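Local coordinates for putative citrate lyase (Ralstonia eutropha, PDB 3QQW), which probably acts as a magnesium-dependent lyase of the HpcH/HpaI aldolase and citrate lyase family, perhaps cleaving (S)-citramalyl-CoA, at residues Ala23-Phe28 against Met252-Pro257; Gly186-Ala191 against Phe199-Leu204; His90-Pro95 against Pro118-Ser123. One frame throughout, in Å; residues are numbered along the deposited sequence.

Interaction 1: residues Ala23-Phe28 against Met252-Pro257; sequences AACEHF and MWSIYP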
ATOM      1  N   ALA C  23      14.584   6.528 -23.006  1.00 38.20           N
ATOM      2  CA  ALA C  23      15.911   6.090 -22.620  1.00 37.07           C
ATOM      3  C   ALA C  23      15.878   5.636 -21.175  1.00 41.59           C
ATOM      4  O   ALA C  23      15.155   6.202 -20.346  1.00 40.26           O
ATOM      5  CB  ALA C  23      16.890   7.237 -22.798  1.00 36.87           C
ATOM      6  N   ALA C  24      16.636   4.599 -20.884  1.00 40.44           N
ATOM      7  CA  ALA C  24      16.750   4.000 -19.547  1.00 39.21           C
ATOM      8  C   ALA C  24      17.431   4.936 -18.552  1.00 39.45           C
ATOM      9  O   ALA C  24      17.307   4.766 -17.343  1.00 38.88           O
ATOM     10  CB  ALA C  24      17.551   2.730 -19.671  1.00 40.75           C
ATOM     11  N   CYS C  25      18.147   5.936 -19.066  1.00 35.33           N
ATOM     12  CA  CYS C  25      18.939   6.832 -18.239  1.00 33.65           C
ATOM     13  C   CYS C  25      18.680   8.292 -18.529  1.00 37.09           C
ATOM     14  O   CYS C  25      18.527   8.693 -19.681  1.00 35.54           O
ATOM     15  CB  CYS C  25      20.419   6.501 -18.422  1.00 33.93           C
ATOM     16  SG  CYS C  25      21.524   7.466 -17.372  1.00 36.87           S
ATOM     17  N   GLU C  26      18.705   9.090 -17.466  1.00 34.86           N
ATOM     18  CA  GLU C  26      18.515  10.532 -17.532  1.00 34.16           C
ATOM     19  C   GLU C  26      19.639  11.192 -16.774  1.00 37.05           C
ATOM     20  O   GLU C  26      19.686  11.101 -15.542  1.00 36.16           O
ATOM     21  CB  GLU C  26      17.145  10.948 -16.978  1.00 34.17           C
ATOM     22  CG  GLU C  26      16.811  12.396 -17.303  1.00 36.61           C
ATOM     23  CD  GLU C  26      15.469  12.860 -16.781  1.00 47.22           C
ATOM     24  OE1 GLU C  26      14.447  12.315 -17.244  1.00 43.18           O
ATOM     25  OE2 GLU C  26      15.433  13.768 -15.920  1.00 41.42           O
ATOM     26  N   HIS C  27      20.559  11.826 -17.509  1.00 34.18           N
ATOM     27  CA  HIS C  27      21.745  12.449 -16.932  1.00 35.63           C
ATOM     28  C   HIS C  27      21.511  13.938 -16.641  1.00 40.72           C
ATOM     29  O   HIS C  27      21.009  14.668 -17.491  1.00 39.94           O
ATOM     30  CB  HIS C  27      22.947  12.256 -17.854  1.00 37.86           C
ATOM     31  CG  HIS C  27      24.223  12.728 -17.254  1.00 43.62           C
ATOM     32  ND1 HIS C  27      24.864  12.005 -16.256  1.00 46.72           N
ATOM     33  CD2 HIS C  27      24.924  13.855 -17.501  1.00 46.65           C
ATOM     34  CE1 HIS C  27      25.933  12.714 -15.935  1.00 47.60           C
ATOM     35  NE2 HIS C  27      26.013  13.833 -16.661  1.00 47.96           N
ATOM     36  N   PHE C  28      21.844  14.373 -15.414  1.00 37.75           N
ATOM     37  CA  PHE C  28      21.712  15.770 -15.000  1.00 36.59           C
ATOM     38  C   PHE C  28      23.024  16.502 -15.132  1.00 42.65           C
ATOM     39  O   PHE C  28      24.062  15.923 -14.839  1.00 43.51           O
ATOM     40  CB  PHE C  28      21.213  15.858 -13.552  1.00 36.87           C
ATOM     41  CG  PHE C  28      19.726  15.660 -13.483  1.00 35.15           C
ATOM     42  CD1 PHE C  28      19.154  14.427 -13.801  1.00 35.55           C
ATOM     43  CD2 PHE C  28      18.890  16.705 -13.117  1.00 35.74           C
ATOM     44  CE1 PHE C  28      17.780  14.257 -13.771  1.00 35.47           C
ATOM     45  CE2 PHE C  28      17.511  16.514 -13.025  1.00 36.70           C
ATOM     46  CZ  PHE C  28      16.968  15.301 -13.367  1.00 34.47           C
HETATM   47  N   MSE C 252      16.284   5.593 -14.762  1.00 35.95           N
HETATM   48  CA  MSE C 252      17.019   6.009 -13.586  1.00 34.26           C
HETATM   49  C   MSE C 252      17.854   7.204 -13.901  1.00 39.01           C
HETATM   50  O   MSE C 252      18.485   7.260 -14.958  1.00 40.42           O
HETATM   51  CB  MSE C 252      17.905   4.869 -13.078  1.00 36.64           C
HETATM   52  CG  MSE C 252      18.424   5.103 -11.685  1.00 41.35           C
HETATM   53 SE   MSE C 252      19.237   3.506 -11.049  0.75 47.33          SE
HETATM   54  CE  MSE C 252      20.552   4.298  -9.852  1.00 44.77           C
ATOM     55  N   TRP C 253      17.932   8.120 -12.941  1.00 34.74           N
ATOM     56  CA  TRP C 253      18.744   9.323 -13.038  1.00 34.49           C
ATOM     57  C   TRP C 253      20.231   9.012 -12.920  1.00 41.35           C
ATOM     58  O   TRP C 253      20.634   8.074 -12.236  1.00 42.95           O
ATOM     59  CB  TRP C 253      18.343  10.306 -11.940  1.00 33.13           C
ATOM     60  CG  TRP C 253      17.041  11.018 -12.154  1.00 33.89           C
ATOM     61  CD1 TRP C 253      16.046  10.683 -13.025  1.00 36.67           C
ATOM     62  CD2 TRP C 253      16.591  12.189 -11.460  1.00 33.29           C
ATOM     63  NE1 TRP C 253      15.013  11.585 -12.938  1.00 36.65           N
ATOM     64  CE2 TRP C 253      15.325  12.531 -11.993  1.00 37.36           C
ATOM     65  CE3 TRP C 253      17.173  13.037 -10.494  1.00 34.21           C
ATOM     66  CZ2 TRP C 253      14.598  13.650 -11.549  1.00 35.68           C
ATOM     67  CZ3 TRP C 253      16.458  14.154 -10.068  1.00 34.88           C
ATOM     68  CH2 TRP C 253      15.175  14.432 -10.568  1.00 34.90           C
ATOM     69  N   SER C 254      21.045   9.861 -13.534  1.00 38.37           N
ATOM     70  CA  SER C 254      22.493   9.828 -13.472  1.00 39.21           C
ATOM     71  C   SER C 254      23.010  11.218 -13.107  1.00 46.39           C
ATOM     72  O   SER C 254      22.486  12.215 -13.613  1.00 45.70           O
ATOM     73  CB  SER C 254      23.064   9.382 -14.811  1.00 40.99           C
ATOM     74  OG  SER C 254      24.451   9.656 -14.878  1.00 45.72           O
ATOM     75  N   ILE C 255      24.030  11.291 -12.251  1.00 45.86           N
ATOM     76  CA  ILE C 255      24.636  12.572 -11.866  1.00 46.45           C
ATOM     77  C   ILE C 255      26.120  12.598 -12.229  1.00 52.98           C
ATOM     78  O   ILE C 255      26.763  13.636 -12.102  1.00 54.57           O
ATOM     79  CB  ILE C 255      24.409  12.947 -10.387  1.00 49.63           C
ATOM     80  CG1 ILE C 255      24.702  11.760  -9.430  1.00 51.53           C
ATOM     81  CG2 ILE C 255      23.019  13.566 -10.220  1.00 46.68           C
ATOM     82  CD1 ILE C 255      24.829  12.109  -7.937  1.00 63.78           C
ATOM     83  N   TYR C 256      26.652  11.474 -12.699  1.00 50.27           N
ATOM     84  CA  TYR C 256      28.048  11.361 -13.116  1.00 51.53           C
ATOM     85  C   TYR C 256      28.119  10.490 -14.388  1.00 53.21           C
ATOM     86  O   TYR C 256      27.441   9.465 -14.454  1.00 51.28           O
ATOM     87  CB  TYR C 256      28.936  10.820 -11.983  1.00 55.14           C
ATOM     88  CG  TYR C 256      30.399  11.112 -12.214  1.00 61.37           C
ATOM     89  CD1 TYR C 256      30.913  12.397 -12.030  1.00 63.74           C
ATOM     90  CD2 TYR C 256      31.268  10.118 -12.667  1.00 63.82           C
ATOM     91  CE1 TYR C 256      32.255  12.680 -12.268  1.00 66.59           C
ATOM     92  CE2 TYR C 256      32.609  10.394 -12.923  1.00 66.41           C
ATOM     93  CZ  TYR C 256      33.101  11.677 -12.715  1.00 74.53           C
ATOM     94  OH  TYR C 256      34.427  11.987 -12.930  1.00 76.57           O
ATOM     95  N   PRO C 257      28.892  10.890 -15.420  1.00 50.15           N
ATOM     96  CA  PRO C 257      28.894  10.132 -16.683  1.00 49.60           C
ATOM     97  C   PRO C 257      29.192   8.636 -16.561  1.00 54.18           C
ATOM     98  O   PRO C 257      28.687   7.853 -17.363  1.00 54.71           O
ATOM     99  CB  PRO C 257      29.981  10.829 -17.500  1.00 52.42           C
ATOM    100  CG  PRO C 257      29.940  12.242 -17.015  1.00 56.61           C
ATOM    101  CD  PRO C 257      29.730  12.102 -15.532  1.00 52.74           C
TER
HETATM  102  O   HOH W   1      13.466  10.555 -15.498  1.00 36.08           O
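Cys25, Glu26 and His27 run parallel to Met252, Trp253 and Ser254, their short strand axes 30° apart and 4.4 Å from each other at closest approach. This is the seam of a TIM barrel, where the last strand, 251-254, returns to the first, 25-29, and closes the eight-stranded sheet. A ladder of four backbone hydrogen bonds joins them: Met252 N to Ala24 O, Glu26 N to Met252 O, Ser254 N to Glu26 O, and Phe28 N to Ser254 O.

Glu26 and Trp253 lie side by side on the face that looks into the barrel. A water accepts from Trp253 NE1 at 3.2 Å and donates to Glu26 OE1. The indole N-H also points to Asp174 OD1, so two acceptors share it, and Glu26 OE1 forms a salt bridge with Arg251, just outside the two segments. Phe28, with CG anti to its carbonyl carbon (chi1 -80°), swings its ring over the indole; CE1 sits above one face and the planes meet at 36°. Trp253 also lies close to Arg88, a predicted substrate-binding residue.

Cys25, Met252 and Ser254 face the other way, toward helix 260-267, where Ser254 CB packs on Cys25 SG. An imidazole suits position 27 because it has a ring nitrogen that can either give or take a hydrogen bond: His27 ND1 and Ser254 OG are hydrogen-bonded at 2.8 Å.

Interaction 2: residues Gly186-Ala191 against Phe199-Leu204; sequences GAIPAA and FEHALL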
ATOM      1  N   GLY C 186      13.062  13.380  10.528  1.00 65.06           N
ATOM      2  CA  GLY C 186      14.080  12.453  11.009  1.00 64.95           C
ATOM      3  C   GLY C 186      13.638  11.027  11.296  1.00 65.61           C
ATOM      4  O   GLY C 186      14.433  10.273  11.859  1.00 65.98           O
ATOM      5  N   ALA C 187      12.392  10.624  10.918  1.00 58.88           N
ATOM      6  CA  ALA C 187      11.886   9.268  11.205  1.00 58.08           C
ATOM      7  C   ALA C 187      12.507   8.216  10.302  1.00 60.89           C
ATOM      8  O   ALA C 187      12.511   7.025  10.642  1.00 58.78           O
ATOM      9  CB  ALA C 187      10.381   9.221  11.086  1.00 57.51           C
ATOM     10  N   ILE C 188      12.995   8.648   9.122  1.00 58.25           N
ATOM     11  CA  ILE C 188      13.704   7.770   8.191  1.00 57.08           C
ATOM     12  C   ILE C 188      15.199   8.052   8.396  1.00 64.31           C
ATOM     13  O   ILE C 188      15.626   9.185   8.162  1.00 64.67           O
ATOM     14  CB  ILE C 188      13.251   7.912   6.724  1.00 57.31           C
ATOM     15  CG1 ILE C 188      11.743   7.587   6.573  1.00 55.63           C
ATOM     16  CG2 ILE C 188      14.127   7.031   5.815  1.00 57.51           C
ATOM     17  CD1 ILE C 188      11.148   7.849   5.187  1.00 49.60           C
ATOM     18  N   PRO C 189      15.985   7.071   8.900  1.00 62.98           N
ATOM     19  CA  PRO C 189      17.421   7.335   9.144  1.00 64.55           C
ATOM     20  C   PRO C 189      18.206   7.502   7.847  1.00 69.28           C
ATOM     21  O   PRO C 189      17.729   7.103   6.788  1.00 66.89           O
ATOM     22  CB  PRO C 189      17.890   6.114   9.936  1.00 67.97           C
ATOM     23  CG  PRO C 189      16.908   5.034   9.637  1.00 71.56           C
ATOM     24  CD  PRO C 189      15.607   5.684   9.255  1.00 65.24           C
ATOM     25  N   ALA C 190      19.400   8.115   7.939  1.00 68.86           N
ATOM     26  CA  ALA C 190      20.300   8.398   6.818  1.00 68.28           C
ATOM     27  C   ALA C 190      20.736   7.125   6.091  1.00 71.09           C
ATOM     28  O   ALA C 190      20.868   7.148   4.862  1.00 69.76           O
ATOM     29  CB  ALA C 190      21.518   9.152   7.308  1.00 71.46           C
ATOM     30  N   ALA C 191      20.912   6.014   6.836  1.00 67.52           N
ATOM     31  CA  ALA C 191      21.296   4.695   6.305  1.00 67.44           C
ATOM     32  C   ALA C 191      20.292   4.149   5.265  1.00 68.84           C
ATOM     33  O   ALA C 191      20.663   3.319   4.422  1.00 67.70           O
ATOM     34  CB  ALA C 191      21.440   3.703   7.440  1.00 70.04           C
ATOM     35  N   PHE C 199      15.722   0.291  -0.589  1.00 39.75           N
ATOM     36  CA  PHE C 199      14.939  -0.753  -1.241  1.00 38.42           C
ATOM     37  C   PHE C 199      14.228  -1.637  -0.220  1.00 45.32           C
ATOM     38  O   PHE C 199      13.532  -2.580  -0.620  1.00 45.72           O
ATOM     39  CB  PHE C 199      15.864  -1.617  -2.106  1.00 40.63           C
ATOM     40  CG  PHE C 199      16.495  -0.910  -3.281  1.00 41.81           C
ATOM     41  CD1 PHE C 199      15.710  -0.423  -4.329  1.00 43.17           C
ATOM     42  CD2 PHE C 199      17.879  -0.817  -3.396  1.00 43.04           C
ATOM     43  CE1 PHE C 199      16.307   0.211  -5.432  1.00 43.39           C
ATOM     44  CE2 PHE C 199      18.465  -0.203  -4.508  1.00 44.57           C
ATOM     45  CZ  PHE C 199      17.684   0.318  -5.507  1.00 40.70           C
ATOM     46  N   GLU C 200      14.414  -1.352   1.092  1.00 44.90           N
ATOM     47  CA  GLU C 200      13.933  -2.211   2.177  1.00 47.23           C
ATOM     48  C   GLU C 200      13.165  -1.498   3.303  1.00 52.45           C
ATOM     49  O   GLU C 200      12.311  -2.143   3.921  1.00 54.58           O
ATOM     50  CB  GLU C 200      15.102  -2.989   2.783  1.00 50.63           C
ATOM     51  CG  GLU C 200      15.623  -4.055   1.826  1.00 63.42           C
ATOM     52  CD  GLU C 200      17.016  -4.594   2.082  1.00 82.48           C
ATOM     53  OE1 GLU C 200      17.563  -4.373   3.188  1.00 80.89           O
ATOM     54  OE2 GLU C 200      17.553  -5.268   1.175  1.00 75.36           O
ATOM     55  N   HIS C 201      13.445  -0.210   3.581  1.00 46.80           N
ATOM     56  CA  HIS C 201      12.709   0.541   4.610  1.00 45.52           C
ATOM     57  C   HIS C 201      11.233   0.584   4.196  1.00 46.73           C
ATOM     58  O   HIS C 201      10.925   0.943   3.056  1.00 45.73           O
ATOM     59  CB  HIS C 201      13.295   1.954   4.795  1.00 45.77           C
ATOM     60  CG  HIS C 201      12.702   2.718   5.939  1.00 49.34           C
ATOM     61  ND1 HIS C 201      11.450   3.326   5.851  1.00 49.97           N
ATOM     62  CD2 HIS C 201      13.208   2.943   7.171  1.00 53.20           C
ATOM     63  CE1 HIS C 201      11.240   3.895   7.029  1.00 50.56           C
ATOM     64  NE2 HIS C 201      12.267   3.690   7.858  1.00 53.08           N
ATOM     65  N   ALA C 202      10.345   0.169   5.103  1.00 42.51           N
ATOM     66  CA  ALA C 202       8.905   0.050   4.879  1.00 41.06           C
ATOM     67  C   ALA C 202       8.283   1.287   4.226  1.00 43.92           C
ATOM     68  O   ALA C 202       7.468   1.128   3.318  1.00 43.15           O
ATOM     69  CB  ALA C 202       8.209  -0.251   6.192  1.00 42.56           C
ATOM     70  N   LEU C 203       8.689   2.505   4.646  1.00 39.43           N
ATOM     71  CA  LEU C 203       8.148   3.736   4.088  1.00 37.72           C
ATOM     72  C   LEU C 203       8.660   3.993   2.681  1.00 41.38           C
ATOM     73  O   LEU C 203       7.932   4.564   1.863  1.00 39.76           O
ATOM     74  CB  LEU C 203       8.448   4.940   4.987  1.00 38.46           C
ATOM     75  CG  LEU C 203       7.815   4.938   6.402  1.00 42.86           C
ATOM     76  CD1 LEU C 203       8.136   6.219   7.118  1.00 42.74           C
ATOM     77  CD2 LEU C 203       6.307   4.710   6.361  1.00 41.99           C
ATOM     78  N   LEU C 204       9.898   3.555   2.388  1.00 38.05           N
ATOM     79  CA  LEU C 204      10.514   3.763   1.081  1.00 36.83           C
ATOM     80  C   LEU C 204       9.995   2.737   0.088  1.00 40.51           C
ATOM     81  O   LEU C 204       9.672   3.103  -1.045  1.00 39.58           O
ATOM     82  CB  LEU C 204      12.037   3.744   1.215  1.00 37.94           C
ATOM     83  CG  LEU C 204      12.583   4.862   2.135  1.00 42.05           C
ATOM     84  CD1 LEU C 204      14.072   4.814   2.226  1.00 41.66           C
ATOM     85  CD2 LEU C 204      12.113   6.262   1.653  1.00 43.83           C
TER
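With CG1 anti to its carbonyl carbon (chi1 -60°) and the chain extended beyond it, Ile188 reaches toward His201, Leu203 and Leu204, while His201 turns its imidazole back toward the loop with CG anti to the backbone N (chi1 -173°). The two side chains cross at an angle. Ile188 CG2 stands 4.3 Å above the imidazole of His201, over the centre of one face, and Ile188 CG1 comes within 3.8 Å of His201 CE1. The side chains of Pro189 and His201 point toward each other, with Pro189 CD 4.1 Å from His201 NE2.

The histidine has a second task, as the N-cap of helix 202-217. Its ND1 accepts the backbone N-H of Leu203 at 3.1 Å, with the donor tilted from the ring plane and an N-H...acceptor angle of 144°. This bond satisfies an amide in the first turn, which has no earlier helical carbonyl to bind, and restrains the ring that Ile188 packs against. A branched aliphatic residue suits position 188 because it can meet several neighbours at once. Besides the methyl over the imidazole, Ile188 CG1 lies 3.9 Å from Leu203 CD1. Ile188 CD1 lies 4.0 Å from Leu204 CD2.

The contact thus packs the loop after helix 177-182 onto the first turn of helix 202-217. Ile188 and Leu204 both touch Val181 of helix 177-182, and Leu204 also meets Leu177 and Phe180. A second subunit also reaches this contact: its Arg244 donates to the carbonyl oxygens of Gly186 and Ala187, and its Phe247 packs on Ala202 and Leu203.

Interaction 3: residues His90-Pro95 against Pro118-Ser123; sequences HDPSHP and PKATNS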
ATOM      1  N   HIS C  90      12.337  25.262 -11.452  1.00 35.89           N
ATOM      2  CA  HIS C  90      12.172  25.393 -10.013  1.00 35.56           C
ATOM      3  C   HIS C  90      10.790  24.840  -9.568  1.00 41.40           C
ATOM      4  O   HIS C  90       9.889  24.688 -10.392  1.00 41.07           O
ATOM      5  CB  HIS C  90      12.339  26.877  -9.606  1.00 37.50           C
ATOM      6  CG  HIS C  90      13.765  27.351  -9.701  1.00 41.29           C
ATOM      7  ND1 HIS C  90      14.286  27.878 -10.887  1.00 43.03           N
ATOM      8  CD2 HIS C  90      14.752  27.320  -8.776  1.00 42.50           C
ATOM      9  CE1 HIS C  90      15.544  28.177 -10.625  1.00 42.33           C
ATOM     10  NE2 HIS C  90      15.863  27.869  -9.362  1.00 43.07           N
ATOM     11  N   ASP C  91      10.631  24.540  -8.262  1.00 39.44           N
ATOM     12  CA  ASP C  91       9.412  23.955  -7.746  1.00 40.24           C
ATOM     13  C   ASP C  91       8.197  24.924  -7.816  1.00 47.50           C
ATOM     14  O   ASP C  91       8.392  26.139  -7.934  1.00 48.88           O
ATOM     15  CB  ASP C  91       9.640  23.432  -6.328  1.00 42.30           C
ATOM     16  CG  ASP C  91       9.796  24.496  -5.300  1.00 54.56           C
ATOM     17  OD1 ASP C  91      10.948  24.902  -5.039  1.00 58.52           O
ATOM     18  OD2 ASP C  91       8.774  24.919  -4.742  1.00 61.03           O
ATOM     19  N   PRO C  92       6.943  24.405  -7.732  1.00 43.27           N
ATOM     20  CA  PRO C  92       5.763  25.283  -7.869  1.00 43.41           C
ATOM     21  C   PRO C  92       5.622  26.398  -6.825  1.00 48.06           C
ATOM     22  O   PRO C  92       4.806  27.308  -7.019  1.00 47.24           O
ATOM     23  CB  PRO C  92       4.585  24.308  -7.752  1.00 44.66           C
ATOM     24  CG  PRO C  92       5.138  22.980  -8.181  1.00 48.01           C
ATOM     25  CD  PRO C  92       6.534  22.983  -7.637  1.00 43.55           C
ATOM     26  N   SER C  93       6.397  26.344  -5.735  1.00 46.37           N
ATOM     27  CA  SER C  93       6.333  27.354  -4.678  1.00 48.59           C
ATOM     28  C   SER C  93       7.418  28.395  -4.880  1.00 52.58           C
ATOM     29  O   SER C  93       7.379  29.453  -4.259  1.00 55.73           O
ATOM     30  CB  SER C  93       6.442  26.702  -3.297  1.00 53.49           C
ATOM     31  OG  SER C  93       7.782  26.395  -2.940  1.00 66.27           O
ATOM     32  N   HIS C  94       8.376  28.094  -5.756  1.00 46.16           N
ATOM     33  CA  HIS C  94       9.480  28.969  -6.056  1.00 46.15           C
ATOM     34  C   HIS C  94       9.009  30.133  -6.924  1.00 51.05           C
ATOM     35  O   HIS C  94       8.190  29.908  -7.821  1.00 49.57           O
ATOM     36  CB  HIS C  94      10.606  28.192  -6.738  1.00 45.23           C
ATOM     37  CG  HIS C  94      11.907  28.932  -6.739  1.00 49.95           C
ATOM     38  ND1 HIS C  94      12.226  29.831  -7.743  1.00 52.38           N
ATOM     39  CD2 HIS C  94      12.917  28.910  -5.839  1.00 52.67           C
ATOM     40  CE1 HIS C  94      13.403  30.339  -7.417  1.00 52.72           C
ATOM     41  NE2 HIS C  94      13.857  29.821  -6.277  1.00 53.53           N
ATOM     42  N   PRO C  95       9.515  31.381  -6.679  1.00 49.65           N
ATOM     43  CA  PRO C  95       9.064  32.536  -7.490  1.00 50.09           C
ATOM     44  C   PRO C  95       9.565  32.564  -8.946  1.00 52.95           C
ATOM     45  O   PRO C  95       9.070  33.375  -9.730  1.00 54.37           O
ATOM     46  CB  PRO C  95       9.621  33.743  -6.720  1.00 53.87           C
ATOM     47  CG  PRO C  95      10.757  33.232  -5.929  1.00 57.57           C
ATOM     48  CD  PRO C  95      10.433  31.810  -5.591  1.00 52.14           C
ATOM     49  N   PRO C 118       9.790  19.793 -10.048  1.00 36.19           N
ATOM     50  CA  PRO C 118      10.189  19.232  -8.753  1.00 36.99           C
ATOM     51  C   PRO C 118       9.325  19.674  -7.574  1.00 44.76           C
ATOM     52  O   PRO C 118       8.631  20.689  -7.643  1.00 43.55           O
ATOM     53  CB  PRO C 118      11.596  19.802  -8.574  1.00 38.44           C
ATOM     54  CG  PRO C 118      11.512  21.147  -9.204  1.00 42.88           C
ATOM     55  CD  PRO C 118      10.417  21.111 -10.262  1.00 38.49           C
ATOM     56  N   LYS C 119       9.436  18.926  -6.459  1.00 42.13           N
ATOM     57  CA  LYS C 119       8.899  19.265  -5.153  1.00 43.12           C
ATOM     58  C   LYS C 119       7.432  19.730  -5.110  1.00 45.51           C
ATOM     59  O   LYS C 119       7.086  20.530  -4.228  1.00 46.29           O
ATOM     60  CB  LYS C 119       9.782  20.376  -4.551  1.00 47.71           C
ATOM     61  CG  LYS C 119      10.951  19.886  -3.717  1.00 72.62           C
ATOM     62  CD  LYS C 119      12.052  20.957  -3.666  1.00 88.00           C
ATOM     63  CE  LYS C 119      13.446  20.389  -3.490  1.00 97.91           C
ATOM     64  NZ  LYS C 119      13.890  19.588  -4.665  1.00101.82           N
ATOM     65  N   ALA C 120       6.563  19.231  -6.001  1.00 40.57           N
ATOM     66  CA  ALA C 120       5.140  19.595  -5.890  1.00 41.11           C
ATOM     67  C   ALA C 120       4.593  18.933  -4.643  1.00 46.27           C
ATOM     68  O   ALA C 120       5.033  17.827  -4.297  1.00 44.44           O
ATOM     69  CB  ALA C 120       4.351  19.168  -7.113  1.00 41.30           C
ATOM     70  N   THR C 121       3.728  19.637  -3.913  1.00 45.23           N
ATOM     71  CA  THR C 121       3.195  19.137  -2.644  1.00 46.27           C
ATOM     72  C   THR C 121       1.766  18.628  -2.799  1.00 51.04           C
ATOM     73  O   THR C 121       1.201  18.106  -1.849  1.00 52.05           O
ATOM     74  CB  THR C 121       3.289  20.199  -1.562  1.00 57.41           C
ATOM     75  OG1 THR C 121       2.575  21.362  -1.990  1.00 60.00           O
ATOM     76  CG2 THR C 121       4.729  20.544  -1.215  1.00 57.76           C
ATOM     77  N   ASN C 122       1.194  18.750  -3.992  1.00 46.46           N
ATOM     78  CA  ASN C 122      -0.137  18.242  -4.268  1.00 46.20           C
ATOM     79  C   ASN C 122      -0.435  18.219  -5.768  1.00 47.41           C
ATOM     80  O   ASN C 122       0.262  18.823  -6.565  1.00 44.40           O
ATOM     81  CB  ASN C 122      -1.242  19.019  -3.505  1.00 46.18           C
ATOM     82  CG  ASN C 122      -1.285  20.495  -3.767  1.00 63.34           C
ATOM     83  OD1 ASN C 122      -1.648  20.941  -4.854  1.00 55.95           O
ATOM     84  ND2 ASN C 122      -0.969  21.282  -2.745  1.00 54.95           N
ATOM     85  N   SER C 123      -1.512  17.532  -6.110  1.00 46.08           N
ATOM     86  CA  SER C 123      -2.048  17.331  -7.440  1.00 46.52           C
ATOM     87  C   SER C 123      -2.343  18.704  -8.140  1.00 51.96           C
ATOM     88  O   SER C 123      -2.036  18.877  -9.333  1.00 49.78           O
ATOM     89  CB  SER C 123      -3.297  16.456  -7.310  1.00 48.91           C
ATOM     90  OG  SER C 123      -4.119  16.431  -8.456  1.00 68.27           O
TER
HETATM   91  O   HOH W   2       6.275  23.083  -3.810  1.00 64.33           O
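Asp91 and Pro92 press against Pro118 and Lys119 where two loops of the TIM barrel run beside each other, one after strand 85-88 and the other after strand 115-117. The close part centres on the carbonyl of Pro118: its O lies 3.2 Å from Asp91 CB and 3.1 Å from Pro92 CD, and Asp91 CA makes a CH...O contact with it as well. Proline suits position 92 because its CD stands where another residue would carry an amide hydrogen, and it is this carbon that lies against the oxygen. Beside it, Pro92 CG meets the methyl of Ala120 at 4.0 Å, a small side chain that lets the loops come close. Pro118 turns CG and CD to the backbone of His90 and Asp91, while Lys119 offers Asp91 just the root of its chain, CB to CB at 3.5 Å.

Farther out the contact is looser and polar. A water lies within hydrogen-bonding distance of Asp91 OD2 and Lys119 O, though it cannot serve every acceptor around it at once. Here the carboxylate mainly serves its own loop. Placed between the backbone N and the carbonyl carbon (chi1 71°), CG of Asp91 folds the group back toward Ser93. Asp91 OD2 accepts the amide N-H of Ser93 from above the carboxylate plane, at 2.9 Å, in an Asx turn, and takes the Ser93 hydroxyl on its syn lone pair. Aspartate is short enough for this double grip, which supports the type I turn from Asp91 to His94.

Lys119 NZ turns away to salt bridges with Glu56 and Asp179, and Lys119 N donates to Glu153; Glu153 and Asp179 are predicted magnesium ligands. Pro92 and Ala120 also pack on helix 123-139, while His90 and His94 touch helix 64-76.

From the N terminus, the chain first lays down 23-28, whose partner 252-257 arrives only after 223 intervening residues; interaction 1 therefore closes the longest loop and joins the ends of the barrel sheet. Both other contacts nest inside that loop. Interaction 3 comes first, joining the loops that follow the third and fourth strands across helix 97-107. Interaction 2 opens after it has closed, so the two stand in series; it closes a short loop, seven residues between its segments, within the connection from helix 177-182 to helix 202-217, at the subunit interface. The three do not touch. Interactions 1 and 3 approach within about 7 Å between nearest atoms, as do interactions 1 and 2.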